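Local coordinates for LPP20 lipofamily protein (Helicobacter pylori R046Wa, PDB 4KZS) that is a secreted protein of unknown function from a gastric pathogen, possibly linked to the outer membrane and the Tol-Pal system, at residues A[76-88]-A[97-110]. Sequence-based numbering, arbitrary orientation.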
loop_
_atom_site.group_PDB
_atom_site.type_symbol
_atom_site.label_atom_id
_atom_site.label_comp_id
_atom_site.label_asym_id
_atom_site.label_seq_id
_atom_site.Cartn_x
_atom_site.Cartn_y
_atom_site.Cartn_z
ATOM N N ASP A 76 -5.813 13.182 4.660
ATOM C CA ASP A 76 -6.121 13.808 3.378
ATOM C C ASP A 76 -7.532 13.396 2.897
ATOM O O ASP A 76 -8.204 12.632 3.591
ATOM C CB ASP A 76 -5.052 13.448 2.375
ATOM C CG ASP A 76 -4.777 11.977 2.347
ATOM O OD1 ASP A 76 -5.760 11.217 2.218
ATOM O OD2 ASP A 76 -3.592 11.585 2.447
ATOM N N ASP A 77 -7.982 13.890 1.737
ATOM C CA ASP A 77 -9.392 13.700 1.274
ATOM C C ASP A 77 -9.869 12.269 1.328
ATOM O O ASP A 77 -11.024 11.999 1.612
ATOM C CB ASP A 77 -9.576 14.116 -0.173
ATOM C CG ASP A 77 -8.976 15.448 -0.480
ATOM O OD1 ASP A 77 -8.364 16.077 0.411
ATOM O OD2 ASP A 77 -9.126 15.880 -1.642
ATOM N N LEU A 78 -8.980 11.348 0.978
ATOM C CA LEU A 78 -9.239 9.937 1.132
ATOM C C LEU A 78 -10.071 9.690 2.381
ATOM O O LEU A 78 -10.939 8.796 2.382
ATOM C CB LEU A 78 -7.905 9.181 1.297
ATOM C CG LEU A 78 -7.170 8.726 0.044
ATOM C CD1 LEU A 78 -7.071 9.837 -1.006
ATOM C CD2 LEU A 78 -5.810 8.150 0.432
ATOM N N GLU A 79 -9.769 10.468 3.436
ATOM C CA GLU A 79 -10.358 10.298 4.768
ATOM C C GLU A 79 -11.750 10.843 4.998
ATOM O O GLU A 79 -12.389 10.522 6.000
ATOM C CB GLU A 79 -9.441 10.872 5.826
ATOM C CG GLU A 79 -8.400 9.873 6.268
ATOM C CD GLU A 79 -7.357 9.669 5.222
ATOM O OE1 GLU A 79 -6.574 10.620 5.026
ATOM O OE2 GLU A 79 -7.332 8.571 4.608
ATOM N N LEU A 80 -12.220 11.676 4.089
ATOM C CA LEU A 80 -13.523 12.289 4.185
ATOM C C LEU A 80 -14.388 11.835 3.058
ATOM O O LEU A 80 -13.886 11.186 2.141
ATOM C CB LEU A 80 -13.338 13.773 3.915
ATOM C CG LEU A 80 -12.473 14.657 4.772
ATOM C CD1 LEU A 80 -12.863 16.090 4.417
ATOM C CD2 LEU A 80 -12.738 14.312 6.229
ATOM N N ASN A 81 -15.618 12.389 3.030
ATOM C CA ASN A 81 -16.672 12.223 1.990
ATOM C C ASN A 81 -17.434 13.232 1.040
ATOM O O ASN A 81 -17.096 13.520 -0.155
ATOM C CB ASN A 81 -17.809 11.614 2.764
ATOM C CG ASN A 81 -17.314 10.825 3.973
ATOM O OD1 ASN A 81 -16.516 11.336 4.800
ATOM N ND2 ASN A 81 -17.764 9.566 4.078
ATOM N N ASN A 82 -18.505 13.738 1.629
ATOM C CA ASN A 82 -19.360 14.753 1.111
ATOM C C ASN A 82 -19.750 15.590 2.399
ATOM O O ASN A 82 -20.613 15.113 3.235
ATOM C CB ASN A 82 -20.591 14.079 0.589
ATOM C CG ASN A 82 -21.277 13.220 1.662
ATOM O OD1 ASN A 82 -22.064 13.764 2.483
ATOM N ND2 ASN A 82 -20.983 11.886 1.685
ATOM N N VAL A 83 -19.102 16.775 2.537
ATOM C CA VAL A 83 -19.074 17.674 3.703
ATOM C C VAL A 83 -19.916 18.901 3.345
ATOM O O VAL A 83 -20.178 19.121 2.163
ATOM C CB VAL A 83 -17.620 18.210 3.917
ATOM C CG1 VAL A 83 -16.596 17.116 3.743
ATOM C CG2 VAL A 83 -17.242 19.342 2.932
ATOM N N GLU A 84 -20.270 19.760 4.300
ATOM C CA GLU A 84 -21.149 20.908 3.980
ATOM C C GLU A 84 -20.471 22.183 3.446
ATOM O O GLU A 84 -19.388 22.582 3.899
ATOM C CB GLU A 84 -21.984 21.282 5.180
ATOM C CG GLU A 84 -22.377 20.134 6.081
ATOM C CD GLU A 84 -23.184 20.617 7.259
ATOM O OE1 GLU A 84 -23.846 19.761 7.900
ATOM O OE2 GLU A 84 -23.173 21.854 7.531
ATOM N N ILE A 85 -21.118 22.812 2.471
ATOM C CA ILE A 85 -20.724 24.143 1.979
ATOM C C ILE A 85 -21.429 25.238 2.794
ATOM O O ILE A 85 -22.646 25.352 2.782
ATOM C CB ILE A 85 -21.076 24.330 0.493
ATOM C CG1 ILE A 85 -20.441 23.239 -0.376
ATOM C CG2 ILE A 85 -20.612 25.694 0.014
ATOM C CD1 ILE A 85 -18.935 23.234 -0.349
ATOM N N VAL A 86 -20.682 26.016 3.548
ATOM C CA VAL A 86 -21.314 27.013 4.389
ATOM C C VAL A 86 -21.289 28.394 3.752
ATOM O O VAL A 86 -22.138 29.199 4.055
ATOM C CB VAL A 86 -20.712 27.017 5.797
ATOM C CG1 VAL A 86 -21.144 28.254 6.583
ATOM C CG2 VAL A 86 -21.195 25.791 6.535
ATOM N N ASN A 87 -20.319 28.694 2.899
ATOM C CA ASN A 87 -20.328 29.982 2.239
ATOM C C ASN A 87 -19.783 29.847 0.862
ATOM O O ASN A 87 -18.887 29.027 0.620
ATOM C CB ASN A 87 -19.499 31.020 3.009
ATOM C CG ASN A 87 -20.064 31.305 4.408
ATOM O OD1 ASN A 87 -19.614 30.745 5.436
ATOM N ND2 ASN A 87 -21.075 32.124 4.453
ATOM N N GLN A 88 -20.322 30.662 -0.038
ATOM C CA GLN A 88 -19.772 30.798 -1.367
ATOM C C GLN A 88 -20.019 32.213 -1.860
ATOM O O GLN A 88 -21.148 32.657 -1.979
ATOM C CB GLN A 88 -20.427 29.781 -2.276
ATOM C CG GLN A 88 -19.454 28.938 -3.073
ATOM C CD GLN A 88 -20.054 27.637 -3.566
ATOM O OE1 GLN A 88 -19.308 26.751 -4.028
ATOM N NE2 GLN A 88 -21.396 27.503 -3.479
ATOM N N THR A 97 -14.930 29.921 -0.692
ATOM C CA THR A 97 -15.746 28.765 -0.284
ATOM C C THR A 97 -15.378 28.478 1.174
ATOM O O THR A 97 -14.175 28.554 1.601
ATOM C CB THR A 97 -15.454 27.527 -1.164
ATOM O OG1 THR A 97 -15.742 27.820 -2.540
ATOM C CG2 THR A 97 -16.321 26.357 -0.790
ATOM N N ARG A 98 -16.391 28.198 1.978
ATOM C CA ARG A 98 -16.071 27.716 3.300
ATOM C C ARG A 98 -16.898 26.445 3.566
ATOM O O ARG A 98 -18.031 26.357 3.140
ATOM C CB ARG A 98 -16.367 28.826 4.267
ATOM C CG ARG A 98 -16.202 28.482 5.728
ATOM C CD ARG A 98 -17.353 29.248 6.363
ATOM N NE ARG A 98 -16.868 29.906 7.535
ATOM C CZ ARG A 98 -17.628 30.498 8.421
ATOM N NH1 ARG A 98 -18.939 30.596 8.252
ATOM N NH2 ARG A 98 -17.039 31.032 9.457
ATOM N N VAL A 99 -16.300 25.471 4.241
ATOM C CA VAL A 99 -16.857 24.151 4.381
ATOM C C VAL A 99 -16.671 23.764 5.797
ATOM O O VAL A 99 -15.870 24.340 6.495
ATOM C CB VAL A 99 -16.121 23.088 3.560
ATOM C CG1 VAL A 99 -16.244 23.374 2.095
ATOM C CG2 VAL A 99 -14.658 23.114 3.880
ATOM N N ARG A 100 -17.488 22.824 6.248
ATOM C CA ARG A 100 -17.377 22.294 7.585
ATOM C C ARG A 100 -17.840 20.865 7.617
ATOM O O ARG A 100 -18.470 20.351 6.648
ATOM C CB ARG A 100 -18.222 23.109 8.519
ATOM C CG ARG A 100 -19.698 23.023 8.209
ATOM C CD ARG A 100 -20.457 23.810 9.246
ATOM N NE ARG A 100 -21.892 23.535 9.175
ATOM C CZ ARG A 100 -22.758 23.895 10.132
ATOM N NH1 ARG A 100 -22.360 24.565 11.205
ATOM N NH2 ARG A 100 -24.025 23.611 10.011
ATOM N N ILE A 101 -17.552 20.203 8.728
ATOM C CA ILE A 101 -18.011 18.826 8.894
ATOM C C ILE A 101 -18.156 18.570 10.326
ATOM O O ILE A 101 -17.351 19.051 11.120
ATOM C CB ILE A 101 -17.010 17.808 8.358
ATOM C CG1 ILE A 101 -17.625 16.417 8.381
ATOM C CG2 ILE A 101 -15.666 17.855 9.122
ATOM C CD1 ILE A 101 -16.948 15.433 7.421
ATOM N N ASN A 102 -19.206 17.822 10.641
ATOM C CA ASN A 102 -19.517 17.363 11.978
ATOM C C ASN A 102 -18.405 16.471 12.526
ATOM O O ASN A 102 -18.002 15.520 11.904
ATOM C CB ASN A 102 -20.800 16.572 11.890
ATOM C CG ASN A 102 -21.261 16.108 13.234
ATOM O OD1 ASN A 102 -20.789 15.095 13.746
ATOM N ND2 ASN A 102 -22.191 16.841 13.818
ATOM N N GLN A 103 -17.886 16.778 13.682
ATOM C CA GLN A 103 -16.839 15.941 14.232
ATOM C C GLN A 103 -17.237 14.503 14.330
ATOM O O GLN A 103 -16.437 13.617 13.978
ATOM C CB GLN A 103 -16.374 16.447 15.577
ATOM C CG GLN A 103 -15.333 17.522 15.393
ATOM C CD GLN A 103 -14.683 17.934 16.687
ATOM O OE1 GLN A 103 -15.248 18.731 17.457
ATOM N NE2 GLN A 103 -13.486 17.395 16.941
ATOM N N ASN A 104 -18.463 14.244 14.760
ATOM C CA ASN A 104 -18.880 12.858 14.890
ATOM C C ASN A 104 -19.057 12.148 13.540
ATOM O O ASN A 104 -18.631 11.005 13.367
ATOM C CB ASN A 104 -20.074 12.716 15.845
ATOM C CG ASN A 104 -19.705 13.111 17.284
ATOM O OD1 ASN A 104 -18.636 12.726 17.795
ATOM N ND2 ASN A 104 -20.576 13.903 17.941
ATOM N N LEU A 105 -19.659 12.820 12.574
ATOM C CA LEU A 105 -19.726 12.252 11.243
ATOM C C LEU A 105 -18.331 12.043 10.651
ATOM O O LEU A 105 -18.110 11.129 9.836
ATOM C CB LEU A 105 -20.500 13.188 10.330
ATOM C CG LEU A 105 -21.998 12.859 10.381
ATOM C CD1 LEU A 105 -22.781 13.845 9.549
ATOM C CD2 LEU A 105 -22.093 11.463 9.757
ATOM N N PHE A 106 -17.379 12.867 11.066
ATOM C CA PHE A 106 -16.067 12.691 10.578
ATOM C C PHE A 106 -15.523 11.386 11.134
ATOM O O PHE A 106 -14.940 10.636 10.385
ATOM C CB PHE A 106 -15.156 13.851 10.978
ATOM C CG PHE A 106 -13.718 13.530 10.801
ATOM C CD1 PHE A 106 -12.904 13.335 11.896
ATOM C CD2 PHE A 106 -13.183 13.388 9.537
ATOM C CE1 PHE A 106 -11.518 13.036 11.745
ATOM C CE2 PHE A 106 -11.829 13.068 9.364
ATOM C CZ PHE A 106 -10.989 12.853 10.485
ATOM N N LEU A 107 -15.696 11.129 12.430
ATOM C CA LEU A 107 -15.185 9.889 13.006
ATOM C C LEU A 107 -15.887 8.673 12.435
ATOM O O LEU A 107 -15.241 7.667 12.206
ATOM C CB LEU A 107 -15.342 9.828 14.525
ATOM C CG LEU A 107 -14.547 10.872 15.269
ATOM C CD1 LEU A 107 -14.960 10.926 16.734
ATOM C CD2 LEU A 107 -13.054 10.583 15.097
ATOM N N GLN A 108 -17.206 8.755 12.256
ATOM C CA GLN A 108 -17.947 7.642 11.744
ATOM C C GLN A 108 -17.350 7.349 10.402
ATOM O O GLN A 108 -17.118 6.201 10.060
ATOM C CB GLN A 108 -19.466 7.912 11.639
ATOM C CG GLN A 108 -20.163 8.243 12.970
ATOM C CD GLN A 108 -19.862 7.267 14.124
ATOM O OE1 GLN A 108 -20.013 6.043 13.980
ATOM N NE2 GLN A 108 -19.462 7.812 15.287
ATOM N N GLY A 109 -17.051 8.372 9.635
ATOM C CA GLY A 109 -16.428 8.091 8.328
ATOM C C GLY A 109 -15.052 7.432 8.422
ATOM O O GLY A 109 -14.610 6.790 7.462
ATOM N N LEU A 110 -14.354 7.575 9.559
ATOM C CA LEU A 110 -13.046 6.937 9.722
ATOM C C LEU A 110 -13.244 5.497 10.114
ATOM O O LEU A 110 -12.516 4.623 9.649
ATOM C CB LEU A 110 -12.186 7.643 10.769
ATOM C CG LEU A 110 -11.454 8.869 10.232
ATOM C CD1 LEU A 110 -10.568 9.487 11.298
ATOM C CD2 LEU A 110 -10.648 8.463 9.023
#
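A classic beta bulge shifts the register of the antiparallel hairpin of strands 84-91 and 94-102: Val86 and Asn87 both stand opposite Arg98. Arg98 O takes both their amides from the same face of its carbonyl plane, Val86 N at 2.7 Å and, over a longer bond, Asn87 N at 3.3 Å. On one side of the sheet Glu84 and Arg100 form a salt bridge, Arg100 NE reaching Glu84 OE2 at 2.7 Å, with the oxygen at the edge of the guanidinium but the nitrogen above the carboxylate plane, the two planes being turned 58° apart. With chi2 at 177° the arginine chain runs straight out from CG, laying Arg100 CD along Val86 CG2 at 3.4 Å. The hydroxyls of Tyr19 and Tyr21, on strand 19-26, hydrogen-bond to Glu84 OE1 and Arg100 NH1. On the other side Ile85 CD1 rests on Val99 CG1 at 3.6 Å. Before the strand, Val83 CG1 meets Ile101 CD1, and Leu80 CD2 meets the edge of the Phe106 ring, 3.5 Å from Phe106 CD2. Asn102 OD1 caps helix 103-121, accepting from Leu105 N. Strand 19-26 completes a three-stranded antiparallel sheet with helix 29-53 packed on its Val99 side; the contact is a bulged beta hairpin leading into an Asn-capped helix.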